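Side-chain contacts in endo-beta-1,4-glucanase (Bacillus licheniformis, PDB 2JEN), which hydrolyses beta-1,4-glucosidic links in glucans, with xyloglucan of the plant cell wall as its characteristic substrate: residues L213-R216 and D217-Y221; H141-N144 and K145-W148. The protein carries 1 engineered substitution. All blocks are in the same frame, centred on the assembly; numbering follows the deposited sequence.

Contact 1 (L213-R216 and D217-Y221); sequences LNIR and DFTNY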
# COMPACT_ATOMS: atom_id res chain seq x y z
N LEU A 213 30.48 19.64 13.83
CA LEU A 213 30.24 21.02 14.26
C LEU A 213 30.10 21.13 15.75
O LEU A 213 29.76 20.18 16.44
CB LEU A 213 28.97 21.55 13.61
CG LEU A 213 28.90 21.51 12.10
CD1 LEU A 213 27.51 21.92 11.62
CD2 LEU A 213 29.96 22.35 11.41
N ASN A 214 30.41 22.31 16.28
CA ASN A 214 30.13 22.63 17.66
C ASN A 214 29.10 23.75 17.66
O ASN A 214 29.36 24.86 17.17
CB ASN A 214 31.39 23.11 18.37
CG ASN A 214 31.19 23.35 19.83
OD1 ASN A 214 30.09 23.36 20.37
ND2 ASN A 214 32.32 23.63 20.53
N ILE A 215 27.89 23.44 18.11
CA ILE A 215 26.80 24.44 18.08
C ILE A 215 27.20 25.72 18.84
O ILE A 215 26.77 26.82 18.49
CB ILE A 215 25.47 23.86 18.60
CG1 ILE A 215 25.04 22.64 17.78
CG2 ILE A 215 24.37 24.90 18.61
CD1 ILE A 215 25.12 22.83 16.32
N ARG A 216 28.07 25.57 19.84
CA ARG A 216 28.52 26.73 20.59
C ARG A 216 29.23 27.74 19.71
O ARG A 216 29.21 28.95 20.01
CB ARG A 216 29.43 26.27 21.73
CG ARG A 216 29.75 27.38 22.74
CD ARG A 216 30.68 26.91 23.83
NE ARG A 216 32.01 26.83 23.28
CZ ARG A 216 33.10 26.49 23.97
NH1 ARG A 216 33.01 26.11 25.23
NH2 ARG A 216 34.26 26.46 23.36
N ASP A 217 29.89 27.31 18.65
CA ASP A 217 30.52 28.27 17.74
C ASP A 217 29.46 29.18 17.11
O ASP A 217 29.72 30.36 16.84
CB ASP A 217 31.26 27.55 16.62
CG ASP A 217 32.45 26.71 17.08
OD1 ASP A 217 32.92 26.90 18.21
OD2 ASP A 217 32.96 25.94 16.22
N PHE A 218 28.30 28.61 16.79
CA PHE A 218 27.22 29.35 16.14
C PHE A 218 26.49 30.25 17.14
O PHE A 218 26.20 31.43 16.85
CB PHE A 218 26.27 28.36 15.44
CG PHE A 218 26.92 27.64 14.32
CD1 PHE A 218 27.72 26.54 14.57
CD2 PHE A 218 26.80 28.09 13.00
CE1 PHE A 218 28.40 25.90 13.53
CE2 PHE A 218 27.44 27.46 11.99
CZ PHE A 218 28.25 26.33 12.25
N THR A 219 26.19 29.75 18.33
CA THR A 219 25.53 30.58 19.33
C THR A 219 26.47 31.71 19.81
O THR A 219 26.00 32.80 20.08
CB THR A 219 24.99 29.75 20.51
OG1 THR A 219 26.04 29.00 21.14
CG2 THR A 219 23.89 28.79 20.02
N ASN A 220 27.78 31.43 19.92
CA ASN A 220 28.73 32.52 20.25
C ASN A 220 28.76 33.60 19.18
O ASN A 220 28.84 34.79 19.49
CB ASN A 220 30.13 31.97 20.44
CG ASN A 220 30.35 31.38 21.82
OD1 ASN A 220 29.53 31.54 22.74
ND2 ASN A 220 31.50 30.70 21.98
N TYR A 221 28.69 33.23 17.91
CA TYR A 221 28.60 34.23 16.84
C TYR A 221 27.35 35.05 17.04
O TYR A 221 27.40 36.28 17.03
CB TYR A 221 28.66 33.59 15.45
CG TYR A 221 28.14 34.43 14.32
CD1 TYR A 221 28.95 35.39 13.72
CD2 TYR A 221 26.84 34.31 13.85
CE1 TYR A 221 28.49 36.13 12.62
CE2 TYR A 221 26.39 35.02 12.78
CZ TYR A 221 27.20 35.95 12.18
OH TYR A 221 26.69 36.65 11.13
O HOH W 1 31.59 24.17 14.54
O HOH W 2 32.86 27.74 20.72
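Asn214 and Asp217 meet where strand 210-214 runs directly into helix 215-225, and Asp217 N bonds to Asn214 O across this first turn. The regular helical pattern then starts. Thr219 N bonds to Ile215 O at 3.0 Å. Asn220 N bonds to Arg216 O at 2.9 Å. Asn214 is the N-cap. Its CG stands anti to the backbone N (chi1 -175°), which brings OD1 back to accept from Arg216 N at 3.0 Å. That donor lies above the carbonyl plane. OD1 also takes a bond from Ile118 N, and ND2 bonds to Asn117, so the capping amide is fixed at both ends. The Asp217 carboxylate crosses the Asn214 side chain at about a right angle without bonding to it directly. Each carboxylate oxygen accepts from a water, one bound to the backbone, the other to the Arg216 side chain. Water 1 joins OD2 to Asn214 N, 2.8 Å from that nitrogen. Water 2 lies in the guanidinium plane, 2.8 Å from Arg216 NE, and donates to OD1. Arg216 bends at chi3, and its NH1 bonds to Gln115 O. Asn220 runs alongside it, with Asn220 ND2 3.8 Å from Arg216 CG and the two flat groups 19° apart. Asn220 OD1 is held by Lys231. Elsewhere on the helix, Phe218 turns its ring edge to Asn214 O, 3.5 Å from CD1. The buried ring also packs edge-to-face with Trp182 and Phe202, while Leu213 CB approaches CE1 obliquely. The arrangement is typical of an Asx N-cap. Asp217, at N3, reaches the N-cap N-H only through water 1. This N-cap marks the start of helix 215-225, in a family 12 beta-sandwich, where the helix lies against strands 154-163 and 170-177.

Contact 2 (H141-N144 and K145-W148); sequences HNTN and KASW. With BGC (beta-D-glucopyranose), chain B.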
# COMPACT_ATOMS: atom_id res chain seq x y z
N HIS A 141 14.79 28.22 24.36
CA HIS A 141 13.73 28.75 25.20
C HIS A 141 14.34 29.62 26.29
O HIS A 141 15.52 29.50 26.60
CB HIS A 141 12.96 27.63 25.90
CG HIS A 141 12.08 26.80 25.00
ND1 HIS A 141 12.56 25.69 24.30
CD2 HIS A 141 10.75 26.85 24.79
CE1 HIS A 141 11.53 25.15 23.66
NE2 HIS A 141 10.43 25.82 23.95
N ASN A 142 13.50 30.42 26.94
CA ASN A 142 13.91 31.04 28.21
C ASN A 142 13.87 30.06 29.39
O ASN A 142 14.66 30.16 30.38
CB ASN A 142 13.01 32.23 28.55
CG ASN A 142 13.24 33.35 27.73
OD1 ASN A 142 14.38 33.72 27.48
ND2 ASN A 142 12.16 34.03 27.36
N THR A 143 12.88 29.15 29.35
CA THR A 143 12.60 28.12 30.39
C THR A 143 13.53 26.89 30.24
O THR A 143 13.79 26.48 29.12
CB THR A 143 11.09 27.63 30.33
OG1 THR A 143 10.79 26.75 31.43
CG2 THR A 143 10.76 26.91 29.02
N ASN A 144 14.00 26.32 31.37
CA ASN A 144 14.64 25.00 31.41
C ASN A 144 13.64 23.90 31.75
O ASN A 144 14.05 22.76 32.02
CB ASN A 144 15.82 24.97 32.37
CG ASN A 144 15.41 25.14 33.81
OD1 ASN A 144 14.28 25.52 34.11
ND2 ASN A 144 16.38 24.90 34.72
N LYS A 145 12.36 24.20 31.67
CA LYS A 145 11.31 23.19 31.85
C LYS A 145 10.31 23.27 30.69
O LYS A 145 9.11 23.43 30.87
CB LYS A 145 10.62 23.40 33.19
CG LYS A 145 11.54 23.18 34.39
CD LYS A 145 11.99 21.71 34.52
CE LYS A 145 12.67 21.42 35.87
NZ LYS A 145 14.16 21.58 35.88
N ALA A 146 10.83 23.18 29.47
CA ALA A 146 9.99 23.22 28.28
C ALA A 146 9.04 22.03 28.27
O ALA A 146 9.43 20.90 28.55
CB ALA A 146 10.84 23.26 27.02
N SER A 147 7.79 22.32 27.96
CA SER A 147 6.73 21.35 27.93
C SER A 147 6.04 21.32 26.57
O SER A 147 6.53 21.88 25.59
CB SER A 147 5.74 21.68 29.03
OG SER A 147 4.81 20.63 29.19
N TRP A 148 4.94 20.61 26.48
CA TRP A 148 4.34 20.30 25.19
C TRP A 148 3.78 21.54 24.48
O TRP A 148 3.57 21.52 23.27
CB TRP A 148 3.24 19.24 25.33
CG TRP A 148 2.11 19.69 26.15
CD1 TRP A 148 1.99 19.57 27.49
CD2 TRP A 148 0.94 20.36 25.69
NE1 TRP A 148 0.80 20.11 27.91
CE2 TRP A 148 0.15 20.62 26.82
CE3 TRP A 148 0.49 20.78 24.45
CZ2 TRP A 148 -1.08 21.26 26.73
CZ3 TRP A 148 -0.74 21.41 24.36
CH2 TRP A 148 -1.50 21.65 25.49
C2 BGC B . 2.15 18.69 20.69
C3 BGC B . 0.96 17.91 21.23
C4 BGC B . -0.27 18.79 21.35
C5 BGC B . -0.54 19.49 20.02
C6 BGC B . -1.79 20.37 20.07
C1 BGC B . 1.75 19.46 19.43
O2 BGC B . 3.25 17.81 20.43
O3 BGC B . 1.26 17.37 22.51
O4 BGC B . -1.38 18.00 21.75
O5 BGC B . 0.60 20.25 19.67
O6 BGC B . -1.48 21.64 20.60
O HOH W 3 15.51 21.09 33.52
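Ala146 sets its methyl over the centre of the His141 imidazole. CB lies 3.9 Å from the ring centroid and only 9° off the ring normal, a CH-pi contact with one face. Both residues are buried. Beside them, in the conformer described, Thr143 sends its CG2 to the backbone of Ala146, 3.8 Å from N. Thr143 OG1 is then anti to the backbone N (chi1 -174°) and accepts from Lys145 N at 3.0 Å. A side-chain oxygen bonded to the N-H two residues on makes this an ST turn. Thr143 has a second conformer, so neither contact may hold in every molecule. The Lys145 chain bends at chi2 and chi4 and folds back alongside Asn144, its CD 3.4 Å from Asn144 O. This brings NZ close enough to share water 3 with the same carbonyl. The water donates to Asn144 O at 2.7 Å and accepts from NZ at 2.8 Å. The turn belongs to the loop between strands 131-141 and 154-163 of the family 12 sandwich. Further along this loop Trp148, a residue of the glycan pocket, reaches the sugar. Its CE3 lies 3.8 Å from C4 of the glucose unit BGC, which approaches obliquely. The sugar's O6 sits at the indole edge, in the ring plane, 3.8 Å from CZ3. Trp98 O bonds to the same sugar. Further out, the imidazole is held at both nitrogens: ND1 bonds to Ser236 OG, and NE2 to Ser150 O. These bonds fix the rotation of the ring beneath Ala146, and Trp96 meets it edge-to-face. Ala146 N bonds to Tyr102 OH. Ser147, between Ala146 and the sugar-contacting Trp148, is tied by its OG to Glu100 and by its O to Trp96 NE1.

How the contacts relate
Contact 1 and contact 2 lie on different elements of one family 12 domain, with centres about 21 Å apart and no touching atoms. Contact 2 comes first along the chain. Both are local, and in both a side-chain oxygen accepts from the N-H two residues on. In contact 1 that bond starts a helix, whose inner side is buried against the large sheet. In contact 2 it closes a turn in a loop, and only in the Thr143 conformer described. The ring chemistry differs too: Phe218 packs among apolar and aromatic neighbours, whereas the His141 imidazole is hydrogen-bonded at both nitrogens. Waters bridge polar groups in both. Contact 2 is the more peripheral, and it alone touches bound sugar within its segments.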